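Local coordinates for topoisomerase I-like protein (Leishmania donovani, PDB 2B9S), which probably relaxes supercoiled DNA, together with a partner subunit, as part of a heterodimeric type IB topoisomerase that cuts and reseals one strand, at residues P233-S236 against V237-Q240; Q240-M243 against V244-K248. All blocks are in the same frame, centred on the assembly; numbering follows the deposited sequence.

How the interactions relate
Interaction 1 spans the loop after strand 226-229 and the first turn of helix 236-266; interaction 2 lies wholly on that helix, and both belong to the catalytic core. Interaction 1 comes first along the chain and is the entry into the helix, with S235 as its N-cap residue; interaction 2 is the next two turns. They share Q240, and their centres are 11 Å apart. Each sends one lysine to a backbone phosphate of DNA chain A, K238 to DT9 and K245 to DT10, so the start of the helix follows two successive nucleotides. The second protein chain touches P233 in the loop and several residues of interaction 2, so DNA and partner subunit meet on and beside this helix.

Interaction 1 (P233-S236 against V237-Q240); sequences PSSS and VKGQ. With nucleotides of chain A.
S235 and K238 meet side chain to side chain where the loop turns into helix 236-266: OG of S235 lies 3.3 Å from CG of K238, alongside the first carbons of the lysine chain. The same hydroxyl is 3.6 Å from CG1 of V237, and its hydrogen bond goes back to the carbonyl of A232, just before the segment. S235 is the N-cap residue, and its carbonyl accepts the first-turn bonds. Its O takes the N-H of G239 at 3.0 Å, and a weak, more bent bond from K238 N reaches the same oxygen. P233 O also touches the base of the lysine, 3.6 Å from K238 CB.

From the first turn the side chain of K238 heads for the DNA. A bend at chi2 (-71°) turns the chain away from the loop, the remaining carbons run extended, and NZ gives a hydrogen bond of 2.7 Å to OP2 of DT9 of chain A. CD and CE of K238 also come near that oxygen, both at 3.8 Å.

Further out, S236 turns its hydroxyl to E150 on strand 148-151, tying the first helical residue to that neighbouring strand. W6 packs on S236 and Q240, L231 and R21 touch V237, and K50 of the second protein chain packs on P233.

The chemistry is that of a helix start joined to a phosphate contact. Turned back to A232 and packed against the lysine, S235 probably helps position the base of K238, whose ammonium group probably offsets charge on the bound strand through the backbone phosphate, a contact that does not depend on the base.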
ATOM      1  N   PRO D 233      -7.098  -7.480  -8.996  1.00 29.33           N
ATOM      2  CA  PRO D 233      -5.904  -7.524  -9.862  1.00 30.16           C
ATOM      3  C   PRO D 233      -6.046  -8.468 -11.071  1.00 32.51           C
ATOM      4  O   PRO D 233      -5.365  -8.262 -12.083  1.00 29.33           O
ATOM      5  CB  PRO D 233      -4.781  -7.986  -8.919  1.00 29.82           C
ATOM      6  CG  PRO D 233      -5.323  -7.849  -7.522  1.00 28.16           C
ATOM      7  CD  PRO D 233      -6.814  -7.900  -7.610  1.00 27.82           C
ATOM      8  N   SER D 234      -6.939  -9.465 -10.961  1.00 35.92           N
ATOM      9  CA  SER D 234      -7.305 -10.374 -12.076  1.00 38.01           C
ATOM     10  C   SER D 234      -8.069  -9.707 -13.221  1.00 38.35           C
ATOM     11  O   SER D 234      -8.202 -10.282 -14.311  1.00 41.09           O
ATOM     12  CB  SER D 234      -8.086 -11.606 -11.572  1.00 39.51           C
ATOM     13  OG  SER D 234      -9.363 -11.266 -11.042  1.00 42.85           O
ATOM     14  N   SER D 235      -8.572  -8.497 -12.989  1.00 38.34           N
ATOM     15  CA  SER D 235      -9.297  -7.757 -14.031  1.00 36.55           C
ATOM     16  C   SER D 235      -8.379  -7.264 -15.151  1.00 34.99           C
ATOM     17  O   SER D 235      -7.176  -7.089 -14.958  1.00 37.68           O
ATOM     18  CB  SER D 235     -10.102  -6.590 -13.423  1.00 36.13           C
ATOM     19  OG  SER D 235      -9.252  -5.526 -13.026  1.00 34.21           O
ATOM     20  N   SER D 236      -8.947  -7.021 -16.322  1.00 34.71           N
ATOM     21  CA  SER D 236      -8.145  -6.616 -17.467  1.00 34.68           C
ATOM     22  C   SER D 236      -7.629  -5.193 -17.361  1.00 34.12           C
ATOM     23  O   SER D 236      -6.554  -4.887 -17.877  1.00 35.09           O
ATOM     24  CB  SER D 236      -8.910  -6.830 -18.784  1.00 35.70           C
ATOM     25  OG  SER D 236     -10.194  -6.261 -18.726  1.00 38.16           O
ATOM     26  N   VAL D 237      -8.384  -4.321 -16.698  1.00 34.27           N
ATOM     27  CA  VAL D 237      -7.943  -2.934 -16.505  1.00 33.42           C
ATOM     28  C   VAL D 237      -6.697  -2.881 -15.606  1.00 32.52           C
ATOM     29  O   VAL D 237      -5.840  -2.022 -15.791  1.00 31.51           O
ATOM     30  CB  VAL D 237      -9.085  -1.979 -15.992  1.00 33.10           C
ATOM     31  CG1 VAL D 237      -9.507  -2.301 -14.563  1.00 33.29           C
ATOM     32  CG2 VAL D 237      -8.637  -0.506 -16.091  1.00 32.54           C
ATOM     33  N   LYS D 238      -6.591  -3.819 -14.661  1.00 30.49           N
ATOM     34  CA  LYS D 238      -5.447  -3.865 -13.758  1.00 30.38           C
ATOM     35  C   LYS D 238      -4.283  -4.504 -14.485  1.00 29.90           C
ATOM     36  O   LYS D 238      -3.150  -4.053 -14.349  1.00 29.45           O
ATOM     37  CB  LYS D 238      -5.751  -4.655 -12.479  1.00 29.85           C
ATOM     38  CG  LYS D 238      -6.724  -3.974 -11.504  1.00 32.66           C
ATOM     39  CD  LYS D 238      -6.124  -2.745 -10.799  1.00 32.75           C
ATOM     40  CE  LYS D 238      -7.116  -2.185  -9.800  1.00 32.71           C
ATOM     41  NZ  LYS D 238      -6.671  -0.913  -9.160  1.00 34.72           N
ATOM     42  N   GLY D 239      -4.590  -5.547 -15.264  1.00 30.02           N
ATOM     43  CA  GLY D 239      -3.595  -6.335 -15.981  1.00 27.60           C
ATOM     44  C   GLY D 239      -2.882  -5.502 -17.001  1.00 28.16           C
ATOM     45  O   GLY D 239      -1.663  -5.560 -17.107  1.00 29.04           O
ATOM     46  N   GLN D 240      -3.658  -4.705 -17.730  1.00 29.51           N
ATOM     47  CA  GLN D 240      -3.156  -3.888 -18.823  1.00 31.39           C
ATOM     48  C   GLN D 240      -2.296  -2.752 -18.316  1.00 32.50           C
ATOM     49  O   GLN D 240      -1.257  -2.447 -18.907  1.00 33.21           O
ATOM     50  CB  GLN D 240      -4.318  -3.310 -19.639  1.00 32.11           C
ATOM     51  CG  GLN D 240      -5.167  -4.350 -20.316  1.00 32.43           C
ATOM     52  CD  GLN D 240      -6.349  -3.774 -21.033  1.00 32.90           C
ATOM     53  OE1 GLN D 240      -6.525  -2.562 -21.092  1.00 34.89           O
ATOM     54  NE2 GLN D 240      -7.169  -4.640 -21.602  1.00 33.18           N
TER
ATOM     55  P    DT A   9      -3.305   0.970 -10.531  1.00 30.19           P
ATOM     56  OP1  DT A   9      -2.937   0.368 -11.820  1.00 34.42           O
ATOM     57  OP2  DT A   9      -4.347   0.370  -9.699  1.00 29.23           O
ATOM     58  O5'  DT A   9      -1.916   1.070  -9.728  1.00 28.90           O
ATOM     59  C5'  DT A   9      -0.794   1.803 -10.275  1.00 25.23           C
ATOM     60  C4'  DT A   9       0.366   1.861  -9.279  1.00 24.61           C
ATOM     61  O4'  DT A   9       0.030   2.501  -8.017  1.00 21.09           O
ATOM     62  C3'  DT A   9       0.951   0.499  -8.899  1.00 24.21           C
ATOM     63  O3'  DT A   9       2.370   0.646  -8.814  1.00 23.84           O
ATOM     64  C2'  DT A   9       0.262   0.194  -7.566  1.00 23.04           C
ATOM     65  C1'  DT A   9       0.235   1.596  -6.955  1.00 21.89           C
ATOM     66  N1   DT A   9      -0.865   1.831  -5.992  1.00 22.26           N
ATOM     67  C2   DT A   9      -0.548   2.235  -4.714  1.00 22.03           C
ATOM     68  O2   DT A   9       0.617   2.383  -4.338  1.00 22.60           O
ATOM     69  N3   DT A   9      -1.650   2.452  -3.913  1.00 18.93           N
ATOM     70  C4   DT A   9      -2.981   2.304  -4.253  1.00 20.23           C
ATOM     71  O4   DT A   9      -3.878   2.524  -3.442  1.00 21.10           O
ATOM     72  C5   DT A   9      -3.240   1.858  -5.608  1.00 21.60           C
ATOM     73  C7   DT A   9      -4.641   1.592  -6.124  1.00 20.45           C
ATOM     74  C6   DT A   9      -2.173   1.649  -6.394  1.00 20.89           C
TER

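Interaction 2 (Q240-M243 against V244-K248); sequences QSDM and VKFEK. With nucleotides of chain A.
The first turns of helix 236-266 carry an i to i+3 salt bridge, D242 with K245, on the side that meets DNA. The two side chains lie side by side and point the same way, and NZ of K245 meets OD1 of D242 at 2.8 Å, nearly in line with the C-O bond of the carboxylate. That nitrogen also bonds OP2 of DT10 of chain A at 2.9 Å, and it has a third acceptor in the backbone O of N21 of the second protein chain. K245 starts out with CG anti to the backbone N (chi1 174°), and a bend at chi3 (94°) brings CE and NZ to the OD1 end of the carboxylate.

F246 is the buried member. CE of K245 stands 3.7 Å above one face of its ring, displaced toward the rim, while CD1 of F246 comes within 3.1 Å of D242 O. Helix 384-400 packs on the ring through T387 and S391, and I23 of the second chain touches it too.

Backbone bonds run from i+4 to i: K245 N to S241 O at 3.0 Å, E247 N to M243 O at 2.8 Å, and a weak one from F246 N to D242 O. CG of E247 rests 3.2 Å from the same M243 oxygen, and its carboxylate pairs with R250 and with R26 of the second chain. S241 turns its hydroxyl to another DNA phosphate.

Three oxygen acceptors therefore grip K245 NZ. The carboxylate and the phosphate would both stabilise its positive charge, and the ammonium group links the helix, the partner subunit and the DNA backbone; the K245 side chain is about 10 Å from the bound vanadate.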
ATOM      1  N   GLN D 240      -3.658  -4.705 -17.730  1.00 29.51           N
ATOM      2  CA  GLN D 240      -3.156  -3.888 -18.823  1.00 31.39           C
ATOM      3  C   GLN D 240      -2.296  -2.752 -18.316  1.00 32.50           C
ATOM      4  O   GLN D 240      -1.257  -2.447 -18.907  1.00 33.21           O
ATOM      5  CB  GLN D 240      -4.318  -3.310 -19.639  1.00 32.11           C
ATOM      6  CG  GLN D 240      -5.167  -4.350 -20.316  1.00 32.43           C
ATOM      7  CD  GLN D 240      -6.349  -3.774 -21.033  1.00 32.90           C
ATOM      8  OE1 GLN D 240      -6.525  -2.562 -21.092  1.00 34.89           O
ATOM      9  NE2 GLN D 240      -7.169  -4.640 -21.602  1.00 33.18           N
ATOM     10  N   SER D 241      -2.727  -2.109 -17.235  1.00 34.13           N
ATOM     11  CA  SER D 241      -1.911  -1.048 -16.646  1.00 35.93           C
ATOM     12  C   SER D 241      -0.666  -1.663 -15.989  1.00 35.68           C
ATOM     13  O   SER D 241       0.409  -1.074 -15.983  1.00 35.10           O
ATOM     14  CB  SER D 241      -2.736  -0.148 -15.707  1.00 37.13           C
ATOM     15  OG  SER D 241      -2.957  -0.753 -14.455  1.00 37.60           O
ATOM     16  N   ASP D 242      -0.809  -2.889 -15.507  1.00 36.81           N
ATOM     17  CA  ASP D 242       0.313  -3.647 -14.965  1.00 38.60           C
ATOM     18  C   ASP D 242       1.398  -4.024 -15.992  1.00 39.54           C
ATOM     19  O   ASP D 242       2.587  -4.039 -15.673  1.00 39.02           O
ATOM     20  CB  ASP D 242      -0.221  -4.912 -14.320  1.00 40.48           C
ATOM     21  CG  ASP D 242       0.383  -5.173 -12.986  1.00 42.63           C
ATOM     22  OD1 ASP D 242       1.053  -4.272 -12.438  1.00 44.26           O
ATOM     23  OD2 ASP D 242       0.173  -6.286 -12.466  1.00 45.56           O
ATOM     24  N   MET D 243       0.985  -4.350 -17.216  1.00 40.18           N
ATOM     25  CA  MET D 243       1.928  -4.676 -18.272  1.00 42.00           C
ATOM     26  C   MET D 243       2.613  -3.419 -18.819  1.00 38.89           C
ATOM     27  O   MET D 243       3.808  -3.417 -19.105  1.00 37.17           O
ATOM     28  CB  MET D 243       1.231  -5.426 -19.409  1.00 43.94           C
ATOM     29  CG  MET D 243       2.239  -5.973 -20.420  1.00 47.30           C
ATOM     30  SD  MET D 243       1.630  -6.014 -22.096  1.00 50.31           S
ATOM     31  CE  MET D 243       0.871  -7.643 -22.138  1.00 49.96           C
ATOM     32  N   VAL D 244       1.830  -2.360 -18.978  1.00 37.27           N
ATOM     33  CA  VAL D 244       2.323  -1.065 -19.422  1.00 36.26           C
ATOM     34  C   VAL D 244       3.417  -0.536 -18.477  1.00 35.14           C
ATOM     35  O   VAL D 244       4.457  -0.025 -18.918  1.00 34.63           O
ATOM     36  CB  VAL D 244       1.129  -0.099 -19.589  1.00 36.96           C
ATOM     37  CG1 VAL D 244       1.547   1.360 -19.521  1.00 37.34           C
ATOM     38  CG2 VAL D 244       0.393  -0.420 -20.907  1.00 36.98           C
ATOM     39  N   LYS D 245       3.185  -0.715 -17.181  1.00 33.16           N
ATOM     40  CA  LYS D 245       4.170  -0.456 -16.137  1.00 31.36           C
ATOM     41  C   LYS D 245       5.514  -1.213 -16.330  1.00 31.88           C
ATOM     42  O   LYS D 245       6.606  -0.621 -16.210  1.00 29.69           O
ATOM     43  CB  LYS D 245       3.544  -0.798 -14.785  1.00 28.85           C
ATOM     44  CG  LYS D 245       4.466  -0.737 -13.590  1.00 26.12           C
ATOM     45  CD  LYS D 245       3.760  -1.281 -12.360  1.00 24.37           C
ATOM     46  CE  LYS D 245       4.069  -2.751 -12.164  1.00 25.60           C
ATOM     47  NZ  LYS D 245       3.302  -3.372 -11.037  1.00 22.90           N
ATOM     48  N   PHE D 246       5.438  -2.514 -16.599  1.00 29.91           N
ATOM     49  CA  PHE D 246       6.659  -3.278 -16.854  1.00 31.84           C
ATOM     50  C   PHE D 246       7.301  -2.937 -18.191  1.00 32.57           C
ATOM     51  O   PHE D 246       8.522  -2.996 -18.326  1.00 34.02           O
ATOM     52  CB  PHE D 246       6.421  -4.771 -16.710  1.00 29.74           C
ATOM     53  CG  PHE D 246       6.282  -5.207 -15.298  1.00 28.92           C
ATOM     54  CD1 PHE D 246       5.075  -5.713 -14.829  1.00 28.76           C
ATOM     55  CD2 PHE D 246       7.351  -5.094 -14.414  1.00 28.61           C
ATOM     56  CE1 PHE D 246       4.945  -6.124 -13.514  1.00 27.21           C
ATOM     57  CE2 PHE D 246       7.222  -5.493 -13.080  1.00 26.25           C
ATOM     58  CZ  PHE D 246       6.018  -6.010 -12.640  1.00 29.15           C
ATOM     59  N   GLU D 247       6.485  -2.549 -19.169  1.00 34.98           N
ATOM     60  CA  GLU D 247       7.013  -2.077 -20.450  1.00 35.38           C
ATOM     61  C   GLU D 247       7.759  -0.751 -20.327  1.00 35.83           C
ATOM     62  O   GLU D 247       8.704  -0.534 -21.082  1.00 34.66           O
ATOM     63  CB  GLU D 247       5.936  -2.011 -21.541  1.00 36.09           C
ATOM     64  CG  GLU D 247       5.371  -3.392 -21.954  1.00 37.84           C
ATOM     65  CD  GLU D 247       6.398  -4.290 -22.634  1.00 37.31           C
ATOM     66  OE1 GLU D 247       6.883  -3.923 -23.717  1.00 39.26           O
ATOM     67  OE2 GLU D 247       6.719  -5.367 -22.096  1.00 37.52           O
ATOM     68  N   LYS D 248       7.366   0.141 -19.398  1.00 36.05           N
ATOM     69  CA  LYS D 248       8.236   1.316 -19.176  1.00 36.30           C
ATOM     70  C   LYS D 248       9.554   1.046 -18.454  1.00 32.93           C
ATOM     71  O   LYS D 248      10.547   1.705 -18.744  1.00 32.92           O
ATOM     72  CB  LYS D 248       7.566   2.668 -18.794  1.00 37.33           C
ATOM     73  CG  LYS D 248       6.317   2.699 -17.994  1.00 39.71           C
ATOM     74  CD  LYS D 248       5.772   4.153 -18.000  1.00 40.10           C
ATOM     75  CE  LYS D 248       4.961   4.481 -16.736  1.00 42.33           C
ATOM     76  NZ  LYS D 248       4.440   5.867 -16.762  1.00 42.09           N
TER
ATOM     77  P    DT A  10       3.311  -0.569  -8.409  1.00 24.45           P
ATOM     78  OP1  DT A  10       4.631  -0.254  -8.948  1.00 21.37           O
ATOM     79  OP2  DT A  10       2.592  -1.839  -8.698  1.00 25.80           O
ATOM     80  O5'  DT A  10       3.418  -0.517  -6.814  1.00 24.12           O
ATOM     81  C5'  DT A  10       4.352   0.346  -6.136  1.00 21.60           C
ATOM     82  C4'  DT A  10       4.278   0.114  -4.645  1.00 22.46           C
ATOM     83  O4'  DT A  10       2.937   0.316  -4.141  1.00 25.17           O
ATOM     84  C3'  DT A  10       4.618  -1.305  -4.184  1.00 23.88           C
ATOM     85  O3'  DT A  10       5.505  -1.187  -3.114  1.00 24.53           O
ATOM     86  C2'  DT A  10       3.323  -1.932  -3.682  1.00 23.12           C
ATOM     87  C1'  DT A  10       2.666  -0.678  -3.143  1.00 21.84           C
ATOM     88  N1   DT A  10       1.200  -0.724  -2.958  1.00 22.04           N
ATOM     89  C2   DT A  10       0.679  -0.285  -1.750  1.00 20.27           C
ATOM     90  O2   DT A  10       1.362   0.098  -0.823  1.00 21.13           O
ATOM     91  N3   DT A  10      -0.689  -0.327  -1.665  1.00 19.38           N
ATOM     92  C4   DT A  10      -1.577  -0.756  -2.649  1.00 19.37           C
ATOM     93  O4   DT A  10      -2.795  -0.734  -2.450  1.00 20.95           O
ATOM     94  C5   DT A  10      -0.976  -1.216  -3.878  1.00 19.37           C
ATOM     95  C7   DT A  10      -1.816  -1.832  -4.975  1.00 20.13           C
ATOM     96  C6   DT A  10       0.371  -1.165  -3.987  1.00 20.34           C
TER